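Local coordinates for protein putative TetR transcriptional regulator (Rhodococcus sp., PDB 2I10) that probably binds DNA as a TetR-family transcriptional regulator and binds p-nitrophenol, at residues D36-K39 with N44-S47; L72-A77 with R135-D140; T19-F24 with E60-R65. All blocks are in the same frame, centred on the assembly; numbering follows the deposited sequence. Where two conformers were deposited one is given.

Contact 1 of 3, residues D36-K39 with N44-S47; sequences DLTK and NPPS
Thr38, on helix 34-41, and Asn44, just ahead of helix 45-52, bring their CA atoms to 5.6 Å where the chain turns from one helix into the next. This is the turn of the predicted helix-turn-helix motif, so the contact joins the two helices by which a TetR-type protein would be expected to meet DNA. It lies at the surface and rests on one methyl group. Thr38 CG2 reaches the start of the second helix, 3.6 Å from Pro45 N, and also packs on the proline ring, 3.9 Å from Pro45 CG. The torsion of Thr38 (chi1 54°) sets CG2 beside its own backbone N and opposite the carbonyl carbon, while the hydroxyl OG1 turns back into its own helix and bonds chiefly to the carbonyl oxygen of Ile34, with that of Thr35 sharing the same hydroxyl. The threonine thus turns its methyl to Pro45 and keeps its polar atom satisfied at home. Across the turn, Asn44 is the N-cap of helix 45-52, and its carboxamide oxygen takes two bonds from one residue. Ser47 N points at Asn44 OD1 nearly in line with the C=O bond, at 2.9 Å. Ser47 OG, tilted from the carbonyl plane, lies 2.7 Å from that same Asn44 OD1.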
loop_
_atom_site.group_PDB
_atom_site.type_symbol
_atom_site.label_atom_id
_atom_site.label_comp_id
_atom_site.label_asym_id
_atom_site.label_seq_id
_atom_site.Cartn_x
_atom_site.Cartn_y
_atom_site.Cartn_z
ATOM N N ASP B 36 10.613 22.001 17.998
ATOM C CA ASP B 36 10.769 20.593 17.590
ATOM C C ASP B 36 11.368 20.501 16.195
ATOM O O ASP B 36 12.223 19.665 15.932
ATOM C CB ASP B 36 9.406 19.881 17.554
ATOM C CG ASP B 36 8.777 19.708 18.954
ATOM O OD1 ASP B 36 9.528 19.704 19.979
ATOM O OD2 ASP B 36 7.529 19.541 19.007
ATOM N N LEU B 37 10.890 21.345 15.286
ATOM C CA LEU B 37 11.322 21.251 13.883
ATOM C C LEU B 37 12.743 21.727 13.665
ATOM O O LEU B 37 13.531 21.058 12.965
ATOM C CB LEU B 37 10.375 22.029 12.981
ATOM C CG LEU B 37 8.991 21.394 12.837
ATOM C CD1 LEU B 37 7.980 22.478 12.384
ATOM C CD2 LEU B 37 9.018 20.240 11.874
ATOM N N THR B 38 13.080 22.862 14.259
ATOM C CA THR B 38 14.462 23.375 14.210
ATOM C C THR B 38 15.430 22.402 14.823
ATOM O O THR B 38 16.501 22.179 14.249
ATOM C CB THR B 38 14.631 24.774 14.858
ATOM O OG1 THR B 38 14.118 24.748 16.200
ATOM C CG2 THR B 38 13.881 25.825 13.990
ATOM N N LYS B 39 15.085 21.820 15.969
ATOM C CA LYS B 39 15.968 20.821 16.592
ATOM C C LYS B 39 16.139 19.601 15.685
ATOM O O LYS B 39 17.245 19.124 15.484
ATOM C CB LYS B 39 15.459 20.374 17.968
ATOM C CG LYS B 39 16.043 19.027 18.455
ATOM C CD LYS B 39 15.902 18.863 19.964
ATOM C CE LYS B 39 16.472 17.520 20.442
ATOM N NZ LYS B 39 16.543 17.457 21.942
ATOM N N ASN B 44 18.391 26.886 12.275
ATOM C CA ASN B 44 17.737 27.847 13.152
ATOM C C ASN B 44 16.347 28.314 12.635
ATOM O O ASN B 44 15.960 28.012 11.494
ATOM C CB ASN B 44 18.706 29.008 13.513
ATOM C CG ASN B 44 19.080 29.904 12.316
ATOM O OD1 ASN B 44 18.440 29.885 11.272
ATOM N ND2 ASN B 44 20.110 30.731 12.500
ATOM N N PRO B 45 15.555 28.975 13.505
ATOM C CA PRO B 45 14.218 29.419 13.084
ATOM C C PRO B 45 14.174 30.318 11.826
ATOM O O PRO B 45 13.377 30.072 10.987
ATOM C CB PRO B 45 13.679 30.110 14.330
ATOM C CG PRO B 45 14.423 29.432 15.453
ATOM C CD PRO B 45 15.823 29.309 14.919
ATOM N N PRO B 46 15.023 31.362 11.707
ATOM C CA PRO B 46 15.000 32.133 10.442
ATOM C C PRO B 46 15.361 31.318 9.179
ATOM O O PRO B 46 14.734 31.506 8.142
ATOM C CB PRO B 46 16.054 33.226 10.658
ATOM C CG PRO B 46 16.660 32.995 11.915
ATOM C CD PRO B 46 15.942 31.956 12.699
ATOM N N SER B 47 16.357 30.427 9.256
ATOM C CA SER B 47 16.625 29.539 8.118
ATOM C C SER B 47 15.471 28.564 7.799
ATOM O O SER B 47 15.253 28.263 6.644
ATOM C CB SER B 47 17.929 28.759 8.275
ATOM O OG SER B 47 19.021 29.605 8.657
#

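Contact 2 of 3, residues L72-A77 with R135-D140; sequences LQLEEA and RQTVLD
Leu74 of helix 71-78 and Thr137 of the long helix 121-148 meet tip to tip, an apolar helix-helix contact in the all-helical ligand-binding and dimerisation part of the TetR fold. The two segments are 58 residues apart in the chain at their closest ends.

The packing comes first. The branched end of Leu74 carries it: with CG opposite the backbone N (chi1 -173°), the isobutyl group extends toward the other helix and splits its two methyls between neighbouring residues. Leu74 CD2 settles against the threonine, 3.9 Å from Thr137 CB and just as near to CG2, while Leu74 CG lies 4.0 Å from Thr137 CG2. The other branch, Leu74 CD1, approaches Val138 CG2 more loosely, at 4.4 Å. Leu74 also touches Phe90 of helix 83-98, and Val138 touches Ala161 of helix 157-177, so the contact is joined to two further helices.

The polar interactions run within helix 121-148 and its surroundings. Thr137 OG1 bonds back to the carbonyl oxygen of Gln133, which leaves the methyl side of the threonine to face the leucine. Arg135 NE forms a salt bridge with Glu132, and Arg135 touches the bound p-nitrophenol, whose pocket also includes Glu132, Arg131 and Arg162. Leu139 CD1 lies over one face of the Arg135 guanidinium, offset toward its rim. One turn of the same helix is bridged by Gln136 and Asp140: Gln136 NE2 donates to Asp140 OD1 over 2.9 Å, with the acceptor in the amide plane of the glutamine but the donor 49° out of the plane of the aspartate carboxylate.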
loop_
_atom_site.group_PDB
_atom_site.type_symbol
_atom_site.label_atom_id
_atom_site.label_comp_id
_atom_site.label_asym_id
_atom_site.label_seq_id
_atom_site.Cartn_x
_atom_site.Cartn_y
_atom_site.Cartn_z
ATOM N N LEU B 72 -5.878 18.943 -4.251
ATOM C CA LEU B 72 -5.644 19.757 -5.451
ATOM C C LEU B 72 -5.323 18.876 -6.659
ATOM O O LEU B 72 -5.837 19.102 -7.751
ATOM C CB LEU B 72 -4.541 20.813 -5.203
ATOM C CG LEU B 72 -3.844 21.485 -6.419
ATOM C CD1 LEU B 72 -4.802 22.287 -7.290
ATOM C CD2 LEU B 72 -2.646 22.358 -6.041
ATOM N N GLN B 73 -4.510 17.839 -6.452
ATOM C CA GLN B 73 -4.147 16.970 -7.551
ATOM C C GLN B 73 -5.308 16.082 -7.955
ATOM O O GLN B 73 -5.492 15.845 -9.121
ATOM C CB GLN B 73 -2.909 16.153 -7.217
ATOM C CG GLN B 73 -1.614 16.957 -7.321
ATOM C CD GLN B 73 -1.531 18.071 -6.268
ATOM O OE1 GLN B 73 -1.889 17.886 -5.084
ATOM N NE2 GLN B 73 -1.075 19.260 -6.712
ATOM N N LEU B 74 -6.113 15.629 -7.002
ATOM C CA LEU B 74 -7.284 14.822 -7.349
ATOM C C LEU B 74 -8.296 15.642 -8.178
ATOM O O LEU B 74 -8.741 15.226 -9.252
ATOM C CB LEU B 74 -7.923 14.271 -6.079
ATOM C CG LEU B 74 -9.063 13.273 -6.268
ATOM C CD1 LEU B 74 -8.610 12.007 -6.990
ATOM C CD2 LEU B 74 -9.587 12.955 -4.862
ATOM N N GLU B 75 -8.616 16.831 -7.677
ATOM C CA GLU B 75 -9.488 17.779 -8.361
ATOM C C GLU B 75 -8.996 18.164 -9.746
ATOM O O GLU B 75 -9.778 18.166 -10.694
ATOM C CB GLU B 75 -9.746 18.994 -7.463
ATOM C CG GLU B 75 -10.705 18.583 -6.329
ATOM C CD GLU B 75 -10.957 19.652 -5.298
ATOM O OE1 GLU B 75 -10.131 20.596 -5.224
ATOM O OE2 GLU B 75 -11.983 19.534 -4.556
ATOM N N GLU B 76 -7.697 18.418 -9.876
ATOM C CA GLU B 76 -7.137 18.719 -11.182
ATOM C C GLU B 76 -7.293 17.556 -12.142
ATOM O O GLU B 76 -7.567 17.755 -13.324
ATOM C CB GLU B 76 -5.686 19.271 -11.099
ATOM C CG GLU B 76 -4.533 18.255 -11.071
ATOM C CD GLU B 76 -3.165 18.895 -10.680
ATOM O OE1 GLU B 76 -3.143 20.042 -10.137
ATOM O OE2 GLU B 76 -2.111 18.245 -10.923
ATOM N N ALA B 77 -7.144 16.331 -11.640
ATOM C CA ALA B 77 -7.350 15.158 -12.483
ATOM C C ALA B 77 -8.845 14.995 -12.872
ATOM O O ALA B 77 -9.147 14.614 -13.983
ATOM C CB ALA B 77 -6.832 13.914 -11.779
ATOM N N ARG B 135 -12.829 9.113 -2.075
ATOM C CA ARG B 135 -13.821 8.166 -2.525
ATOM C C ARG B 135 -15.034 8.915 -3.106
ATOM O O ARG B 135 -15.468 8.613 -4.201
ATOM C CB ARG B 135 -14.273 7.226 -1.386
ATOM C CG ARG B 135 -15.092 6.021 -1.882
ATOM C CD ARG B 135 -15.559 5.086 -0.741
ATOM N NE ARG B 135 -16.630 5.760 -0.051
ATOM C CZ ARG B 135 -17.927 5.570 -0.286
ATOM N NH1 ARG B 135 -18.811 6.316 0.378
ATOM N NH2 ARG B 135 -18.343 4.605 -1.117
ATOM N N GLN B 136 -15.555 9.891 -2.359
ATOM C CA GLN B 136 -16.700 10.670 -2.824
ATOM C C GLN B 136 -16.443 11.495 -4.098
ATOM O O GLN B 136 -17.329 11.611 -4.926
ATOM C CB GLN B 136 -17.273 11.556 -1.694
ATOM C CG GLN B 136 -18.652 12.166 -2.077
ATOM C CD GLN B 136 -19.697 11.110 -2.431
ATOM O OE1 GLN B 136 -19.893 10.149 -1.666
ATOM N NE2 GLN B 136 -20.350 11.257 -3.608
ATOM N N THR B 137 -15.251 12.087 -4.216
ATOM C CA THR B 137 -14.840 12.848 -5.404
ATOM C C THR B 137 -14.800 11.969 -6.663
ATOM O O THR B 137 -15.191 12.368 -7.775
ATOM C CB THR B 137 -13.422 13.474 -5.177
ATOM O OG1 THR B 137 -13.467 14.382 -4.054
ATOM C CG2 THR B 137 -12.975 14.241 -6.391
ATOM N N VAL B 138 -14.291 10.758 -6.487
ATOM C CA VAL B 138 -14.261 9.770 -7.559
ATOM C C VAL B 138 -15.691 9.353 -7.875
ATOM O O VAL B 138 -16.065 9.335 -9.016
ATOM C CB VAL B 138 -13.308 8.557 -7.163
ATOM C CG1 VAL B 138 -13.439 7.421 -8.135
ATOM C CG2 VAL B 138 -11.878 9.036 -7.148
ATOM N N LEU B 139 -16.507 9.078 -6.867
ATOM C CA LEU B 139 -17.920 8.743 -7.106
ATOM C C LEU B 139 -18.686 9.880 -7.813
ATOM O O LEU B 139 -19.555 9.610 -8.664
ATOM C CB LEU B 139 -18.666 8.409 -5.772
ATOM C CG LEU B 139 -18.441 7.044 -5.104
ATOM C CD1 LEU B 139 -18.968 6.997 -3.655
ATOM C CD2 LEU B 139 -19.023 5.904 -5.988
ATOM N N ASP B 140 -18.411 11.126 -7.428
ATOM C CA ASP B 140 -19.070 12.288 -8.076
ATOM C C ASP B 140 -18.648 12.264 -9.518
ATOM O O ASP B 140 -19.471 12.493 -10.405
ATOM C CB ASP B 140 -18.611 13.623 -7.456
ATOM C CG ASP B 140 -19.223 13.887 -6.105
ATOM O OD1 ASP B 140 -20.247 13.229 -5.789
ATOM O OD2 ASP B 140 -18.705 14.770 -5.344
#

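Contact 3 of 3, residues T19-F24 with E60-R65; sequences TAMELF and EKTLDR
In the TetR-type DNA-binding domain, Thr62 of helix 55-66, the helix that follows the helix-turn-helix, packs against Ala20, Met21 and Phe24 of the first helix, 15-27. The two segments pass steeply, with axes 9.7 Å apart and a crossing angle of -101°, so only a small patch can touch, and Thr62 fills most of it on its own side. Both branches of this buried threonine are used. Its chi1 of -64° puts OG1 beside the backbone N and leaves the methyl anti to that N, against the backbone and side chain of the selenomethionine Met21: Thr62 CG2 is 3.7 Å from Met21 CA and equally near its CB. The Met21 chain then bends at chi2 and chi3, and its selenium also passes Thr62 CG2, at 3.8 Å. The hydroxyl branch points between two other residues, with Thr62 OG1 3.7 Å from Ala20 CB and at the rim of the Phe24 ring, near its plane and 4.2 Å from Phe24 CE2. Neither neighbour offers it a polar side chain; OG1 is satisfied within its own helix by the carbonyl oxygen of Leu58. A glycine here would probably open a gap where CG2 meets Met21 CB and SE and where OG1 meets Ala20 CB. Phe24 also pairs edge-to-face with Phe59 of helix 55-66. Around this crossing, Leu23 rests on helix 34-41, Met21 packs on Met108 of helix 108-112, and Leu114 of the second subunit also reaches Met21.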
loop_
_atom_site.group_PDB
_atom_site.type_symbol
_atom_site.label_atom_id
_atom_site.label_comp_id
_atom_site.label_asym_id
_atom_site.label_seq_id
_atom_site.Cartn_x
_atom_site.Cartn_y
_atom_site.Cartn_z
ATOM N N THR B 19 12.023 14.225 7.743
ATOM C CA THR B 19 12.170 14.543 9.153
ATOM C C THR B 19 10.919 15.201 9.736
ATOM O O THR B 19 10.444 14.826 10.816
ATOM C CB THR B 19 13.426 15.433 9.380
ATOM O OG1 THR B 19 14.525 14.748 8.807
ATOM C CG2 THR B 19 13.687 15.605 10.840
ATOM N N ALA B 20 10.401 16.187 9.004
ATOM C CA ALA B 20 9.125 16.839 9.337
ATOM C C ALA B 20 7.952 15.861 9.385
ATOM O O ALA B 20 7.209 15.855 10.364
ATOM C CB ALA B 20 8.878 17.950 8.381
HETATM N N MSE B 21 7.807 15.000 8.369
HETATM C CA MSE B 21 6.834 13.896 8.414
HETATM C C MSE B 21 6.869 13.046 9.688
HETATM O O MSE B 21 5.820 12.811 10.290
HETATM C CB MSE B 21 6.963 12.970 7.190
HETATM C CG MSE B 21 6.011 11.741 7.168
HETATM SE SE MSE B 21 4.254 12.340 6.598
HETATM C CE MSE B 21 3.378 13.074 8.242
ATOM N N GLU B 22 8.042 12.573 10.108
ATOM C CA GLU B 22 8.136 11.718 11.315
ATOM C C GLU B 22 7.627 12.426 12.533
ATOM O O GLU B 22 6.978 11.812 13.369
ATOM C CB GLU B 22 9.584 11.240 11.611
ATOM C CG GLU B 22 10.360 10.886 10.368
ATOM C CD GLU B 22 11.765 10.332 10.635
ATOM O OE1 GLU B 22 12.585 10.956 11.371
ATOM O OE2 GLU B 22 12.039 9.261 10.054
ATOM N N LEU B 23 7.978 13.704 12.663
ATOM C CA LEU B 23 7.506 14.509 13.762
ATOM C C LEU B 23 6.021 14.654 13.735
ATOM O O LEU B 23 5.365 14.459 14.745
ATOM C CB LEU B 23 8.109 15.922 13.715
ATOM C CG LEU B 23 9.418 16.171 14.423
ATOM C CD1 LEU B 23 9.924 17.560 14.059
ATOM C CD2 LEU B 23 9.248 16.008 15.944
ATOM N N PHE B 24 5.486 15.089 12.601
ATOM C CA PHE B 24 4.049 15.335 12.518
ATOM C C PHE B 24 3.332 13.990 12.662
ATOM O O PHE B 24 2.221 13.906 13.203
ATOM C CB PHE B 24 3.635 15.998 11.184
ATOM C CG PHE B 24 4.127 17.433 10.980
ATOM C CD1 PHE B 24 3.844 18.444 11.887
ATOM C CD2 PHE B 24 4.801 17.782 9.816
ATOM C CE1 PHE B 24 4.262 19.763 11.665
ATOM C CE2 PHE B 24 5.231 19.098 9.590
ATOM C CZ PHE B 24 4.959 20.076 10.515
ATOM N N GLU B 60 1.939 21.623 4.972
ATOM C CA GLU B 60 1.262 21.420 3.685
ATOM C C GLU B 60 2.223 20.844 2.645
ATOM O O GLU B 60 1.816 20.039 1.827
ATOM C CB GLU B 60 0.632 22.736 3.156
ATOM C CG GLU B 60 -0.377 23.446 4.140
ATOM C CD GLU B 60 -1.675 22.671 4.394
ATOM O OE1 GLU B 60 -1.984 21.770 3.605
ATOM O OE2 GLU B 60 -2.414 22.989 5.365
ATOM N N LYS B 61 3.500 21.239 2.685
ATOM C CA LYS B 61 4.516 20.679 1.752
ATOM C C LYS B 61 4.772 19.184 2.051
ATOM O O LYS B 61 5.013 18.379 1.144
ATOM C CB LYS B 61 5.870 21.440 1.844
ATOM C CG LYS B 61 5.867 22.917 1.417
ATOM C CD LYS B 61 7.185 23.690 1.926
ATOM C CE LYS B 61 7.043 25.214 2.018
ATOM N NZ LYS B 61 6.547 25.868 0.734
ATOM N N THR B 62 4.754 18.843 3.332
ATOM C CA THR B 62 4.961 17.465 3.775
ATOM C C THR B 62 3.775 16.600 3.246
ATOM O O THR B 62 3.998 15.526 2.710
ATOM C CB THR B 62 5.115 17.379 5.316
ATOM O OG1 THR B 62 6.301 18.081 5.710
ATOM C CG2 THR B 62 5.313 15.947 5.771
ATOM N N LEU B 63 2.547 17.106 3.340
ATOM C CA LEU B 63 1.378 16.399 2.827
ATOM C C LEU B 63 1.410 16.269 1.329
ATOM O O LEU B 63 0.939 15.248 0.810
ATOM C CB LEU B 63 0.072 17.046 3.287
ATOM C CG LEU B 63 -0.265 17.160 4.780
ATOM C CD1 LEU B 63 -1.653 17.840 4.955
ATOM C CD2 LEU B 63 -0.256 15.777 5.493
ATOM N N ASP B 64 1.896 17.279 0.610
ATOM C CA ASP B 64 2.102 17.144 -0.835
ATOM C C ASP B 64 3.001 15.951 -1.148
ATOM O O ASP B 64 2.754 15.232 -2.102
ATOM C CB ASP B 64 2.760 18.396 -1.444
ATOM C CG ASP B 64 1.862 19.620 -1.422
ATOM O OD1 ASP B 64 0.636 19.467 -1.198
ATOM O OD2 ASP B 64 2.391 20.750 -1.638
ATOM N N ARG B 65 4.067 15.773 -0.361
ATOM C CA ARG B 65 5.034 14.704 -0.605
ATOM C C ARG B 65 4.468 13.309 -0.230
ATOM O O ARG B 65 4.715 12.347 -0.931
ATOM C CB ARG B 65 6.343 15.007 0.141
ATOM C CG ARG B 65 7.498 14.013 -0.067
ATOM C CD ARG B 65 8.013 13.977 -1.503
ATOM N NE ARG B 65 8.453 15.274 -2.042
ATOM C CZ ARG B 65 9.722 15.680 -2.102
ATOM N NH1 ARG B 65 10.689 14.908 -1.622
ATOM N NH2 ARG B 65 10.032 16.869 -2.617
#

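In the fold
Contacts 1 and 3 share the DNA-binding domain, their centres 15 Å apart, and contact 1 falls within the chain stretch that contact 3 brings together. They touch directly: Leu37 CD2 packs 3.6 Å from Leu23 CD1, which ties the first helix of the helix-turn-helix to the crossing of helices 15-27 and 55-66. Contact 2 lies on the opposite side of the chain's centre, its centre 22 Å from that of contact 3 and 35 Å from that of contact 1. Contacts 2 and 3 come within about 5 Å at their nearest atoms without touching. In contact 2 the Val138 side chain is about 12 Å from the bound p-nitrophenol, but Arg135, on the same segment, is a pocket residue.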